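Local coordinates for TetR family transcriptional repressor LfrR (Mycobacterium smegmatis, PDB 2V57), which represses transcription of the lfrRA operon by binding directly to the promoter region upstream of its own gene, at residues His66-Asp69 with Leu70-Ala74; Ile129-Val132 with Leu133-Ser137. One frame throughout, in Å; residues are numbered along the deposited sequence.

Contact 1 (His66-Asp69 with Leu70-Ala74); sequences HVHD and LSNAA
Leu70, Ser71, Asn72 and Ala73 each donate a backbone N-H to the carbonyl four residues earlier, on His66, Val67, His68 and Asp69 in turn. The four bonds, the shortest including Leu70 N to His66 O at 2.9 Å and the longest Asn72 N to His68 O at 3.1 Å, are those of an unbroken alpha helix. On this regular frame the i to i+4 side-chain pairs illustrate two uses of a histidine ring. The His66 ring offers a face to Leu70: Leu70 CG lies 4.2 Å from the ring centroid, 17° off the normal, in a CH-pi contact, while Leu70 CD1 comes to 3.6 Å from His66 NE2. With its CG anti to the backbone N (chi1 -180°), His66 carries the ring alongside the next turn, where the leucine can reach over it. Two residues further along, the Asn72 amide stands over one face of the His68 ring, toward the rim, its plane steeply inclined (76°), with Asn72 ND2 3.2 Å from His68 NE2. That ring nitrogen is hydrogen-bonded to Ile124 O, to which Asn72 ND2 also makes a weak bond. A water bridges Asp69 OD1 (2.7 Å) and Asn72 ND2 (2.8 Å), while Tyr121 OH also bonds to Asp69 OD1. In TetR-family repressors the helix after the helix-turn-helix joins the DNA-binding domain to the regulatory core; consistent with this, helix 56-77 sets His66 and Leu70 against helix 11-27, Val67 against helix 102-106, and Ser71 OG in a hydrogen bond with Gln96 of helix 85-97.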
# COMPACT_ATOMS: atom_id res chain seq x y z
N HIS B 66 -16.63 6.11 -1.16
CA HIS B 66 -17.30 5.50 -2.30
C HIS B 66 -16.64 4.17 -2.71
O HIS B 66 -17.35 3.17 -2.92
CB HIS B 66 -17.36 6.47 -3.49
CG HIS B 66 -18.04 5.91 -4.71
ND1 HIS B 66 -19.37 5.56 -4.73
CD2 HIS B 66 -17.57 5.67 -5.96
CE1 HIS B 66 -19.69 5.10 -5.93
NE2 HIS B 66 -18.61 5.16 -6.69
N VAL B 67 -15.31 4.15 -2.81
CA VAL B 67 -14.59 2.93 -3.11
C VAL B 67 -14.77 1.83 -2.07
O VAL B 67 -14.94 0.67 -2.43
CB VAL B 67 -13.07 3.18 -3.38
CG1 VAL B 67 -12.35 1.86 -3.62
CG2 VAL B 67 -12.91 4.11 -4.59
N HIS B 68 -14.70 2.18 -0.78
CA HIS B 68 -15.00 1.21 0.27
C HIS B 68 -16.43 0.65 0.10
O HIS B 68 -16.65 -0.56 0.27
CB HIS B 68 -14.84 1.81 1.67
CG HIS B 68 -15.13 0.86 2.78
ND1 HIS B 68 -14.33 -0.23 3.05
CD2 HIS B 68 -16.14 0.81 3.67
CE1 HIS B 68 -14.83 -0.90 4.07
NE2 HIS B 68 -15.93 -0.28 4.47
N ASP B 69 -17.37 1.52 -0.25
CA ASP B 69 -18.75 1.09 -0.55
C ASP B 69 -18.79 0.07 -1.70
O ASP B 69 -19.49 -0.95 -1.64
CB ASP B 69 -19.63 2.27 -0.98
CG ASP B 69 -19.98 3.21 0.15
OD1 ASP B 69 -19.88 2.84 1.35
OD2 ASP B 69 -20.38 4.35 -0.19
N LEU B 70 -18.06 0.38 -2.77
CA LEU B 70 -18.01 -0.51 -3.94
C LEU B 70 -17.41 -1.85 -3.57
O LEU B 70 -17.85 -2.89 -4.06
CB LEU B 70 -17.20 0.12 -5.05
CG LEU B 70 -17.79 1.38 -5.67
CD1 LEU B 70 -16.76 2.05 -6.57
CD2 LEU B 70 -19.03 1.01 -6.43
N SER B 71 -16.41 -1.81 -2.71
CA SER B 71 -15.72 -3.01 -2.26
C SER B 71 -16.69 -3.94 -1.52
O SER B 71 -16.73 -5.16 -1.77
CB SER B 71 -14.55 -2.64 -1.37
OG SER B 71 -13.98 -3.79 -0.79
N ASN B 72 -17.47 -3.36 -0.62
CA ASN B 72 -18.50 -4.10 0.12
C ASN B 72 -19.58 -4.66 -0.78
O ASN B 72 -20.01 -5.80 -0.61
CB ASN B 72 -19.14 -3.20 1.19
CG ASN B 72 -18.25 -3.03 2.40
OD1 ASN B 72 -17.47 -3.92 2.74
ND2 ASN B 72 -18.35 -1.87 3.06
N ALA B 73 -20.03 -3.87 -1.74
CA ALA B 73 -21.07 -4.35 -2.65
C ALA B 73 -20.53 -5.49 -3.50
O ALA B 73 -21.24 -6.45 -3.79
CB ALA B 73 -21.59 -3.23 -3.52
N ALA B 74 -19.25 -5.39 -3.87
CA ALA B 74 -18.65 -6.40 -4.75
C ALA B 74 -18.47 -7.75 -4.05
O ALA B 74 -18.69 -8.80 -4.66
CB ALA B 74 -17.33 -5.90 -5.30
O HOH W 1 -19.79 0.51 2.72

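Contact 2 (Ile129-Val132 with Leu133-Ser137); sequences IVEV and LNRAS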
# COMPACT_ATOMS: atom_id res chain seq x y z
N ILE B 129 -14.06 -10.57 4.41
CA ILE B 129 -12.95 -11.23 3.71
C ILE B 129 -12.23 -12.27 4.57
O ILE B 129 -11.87 -13.35 4.09
CB ILE B 129 -11.93 -10.20 3.19
CG1 ILE B 129 -10.82 -10.89 2.41
CG2 ILE B 129 -11.36 -9.38 4.34
CD1 ILE B 129 -11.34 -11.87 1.39
N VAL B 130 -12.03 -11.94 5.84
CA VAL B 130 -11.40 -12.84 6.79
C VAL B 130 -12.26 -14.09 7.01
O VAL B 130 -11.73 -15.21 7.08
CB VAL B 130 -11.21 -12.14 8.15
CG1 VAL B 130 -10.66 -13.10 9.20
CG2 VAL B 130 -10.32 -10.92 8.00
N GLU B 131 -13.57 -13.90 7.13
CA GLU B 131 -14.49 -15.04 7.27
C GLU B 131 -14.40 -15.93 6.06
O GLU B 131 -14.42 -17.16 6.18
CB GLU B 131 -15.94 -14.57 7.46
CG GLU B 131 -16.14 -13.74 8.70
CD GLU B 131 -15.91 -14.55 9.96
OE1 GLU B 131 -16.26 -15.75 9.99
OE2 GLU B 131 -15.36 -13.98 10.94
N VAL B 132 -14.32 -15.31 4.88
CA VAL B 132 -14.23 -16.05 3.63
C VAL B 132 -12.92 -16.84 3.55
O VAL B 132 -12.92 -17.98 3.10
CB VAL B 132 -14.34 -15.11 2.40
CG1 VAL B 132 -14.01 -15.88 1.11
CG2 VAL B 132 -15.74 -14.49 2.31
N LEU B 133 -11.83 -16.23 4.00
CA LEU B 133 -10.52 -16.90 3.98
C LEU B 133 -10.43 -18.04 4.99
O LEU B 133 -9.95 -19.14 4.68
CB LEU B 133 -9.41 -15.89 4.25
CG LEU B 133 -9.11 -14.98 3.06
CD1 LEU B 133 -8.38 -13.72 3.52
CD2 LEU B 133 -8.32 -15.73 1.98
N ASN B 134 -10.90 -17.77 6.20
CA ASN B 134 -10.86 -18.76 7.27
C ASN B 134 -11.76 -19.93 6.97
O ASN B 134 -11.46 -21.07 7.33
CB ASN B 134 -11.25 -18.13 8.60
CG ASN B 134 -10.19 -17.18 9.13
OD1 ASN B 134 -9.49 -16.52 8.36
ND2 ASN B 134 -10.08 -17.11 10.45
N ARG B 135 -12.86 -19.66 6.30
CA ARG B 135 -13.79 -20.75 6.04
C ARG B 135 -13.42 -21.47 4.73
O ARG B 135 -14.10 -22.41 4.31
CB ARG B 135 -15.23 -20.25 6.15
CG ARG B 135 -15.52 -19.73 7.57
CD ARG B 135 -16.80 -18.89 7.70
NE ARG B 135 -16.89 -18.29 9.02
CZ ARG B 135 -17.54 -18.81 10.06
NH1 ARG B 135 -18.20 -19.96 9.93
NH2 ARG B 135 -17.54 -18.18 11.22
N ALA B 136 -12.30 -21.07 4.13
CA ALA B 136 -11.76 -21.81 2.99
C ALA B 136 -10.47 -22.53 3.39
O ALA B 136 -9.79 -23.11 2.54
CB ALA B 136 -11.50 -20.89 1.83
N SER B 137 -10.13 -22.47 4.68
CA SER B 137 -8.84 -23.00 5.12
C SER B 137 -8.99 -24.13 6.11
O SER B 137 -9.83 -24.08 7.01
CB SER B 137 -7.98 -21.90 5.75
OG SER B 137 -6.67 -22.38 6.01
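Glu131 and Arg135, one helical turn apart, form a salt bridge in the arginine conformer described here; a second was modelled, so the pairing need not be permanent. In this conformer Glu131 OE1 accepts from Arg135 NE at 2.8 Å and from Arg135 NH2 at 3.0 Å, meeting the side of the guanidinium close to its plane. The carboxylate plane is turned 38° from that of the guanidinium. A bend at chi2 (-66°) brings the glutamate head back alongside the arginine, whose chain runs extended from CG to NE. Beneath the salt bridge, Arg135 N bonds to Glu131 O at 2.9 Å, and the aliphatic part of the arginine passes over the same carbonyl. On the apolar side, Ile129 and Leu133 lie side by side, with Ile129 CG1 3.9 Å from Leu133 CD1. Val130 and Asn134 also run together: Asn134 OD1 comes to 2.9 Å from Val130 O, two acceptors that do not bond, since Val130 O takes its bond from Asn134 N. This is the C-terminal end of a short amphipathic helix running into a type I turn from Asn134 to Ser137. Its apolar face, away from the charged pair, sets Ile129 and Leu133 on Phe152 of helix 147-164 and on Val92 and Leu89, respectively, of helix 85-97; Leu133 also packs on Ile185 of the second subunit, and Ser137 OG bonds to Thr186 N of that subunit.

Overall arrangement
From the N terminus, the chain passes through the DNA-binding helix-turn-helix motif before it reaches contact 1, on helix 56-77. Contact 2 follows on helix 128-134 and the turn after it. Contact 1 joins adjacent turns of a helix; contact 2 joins the last turn of one to the turn that follows. Neither closes a long loop; the two stand in series, neither nested nor crossed. Their centres are 19 Å apart and their nearest atoms about 8 Å, without touching. Helix 85-97 is a common neighbour: contact 1 meets it through Ser71 and Ala74, contact 2 through Ile129, Val132, Leu133 and Ala136. Contact 1, near the centre of the chain, also touches helices 11-27 and 102-106, whereas contact 2 lies further out, beside the second subunit.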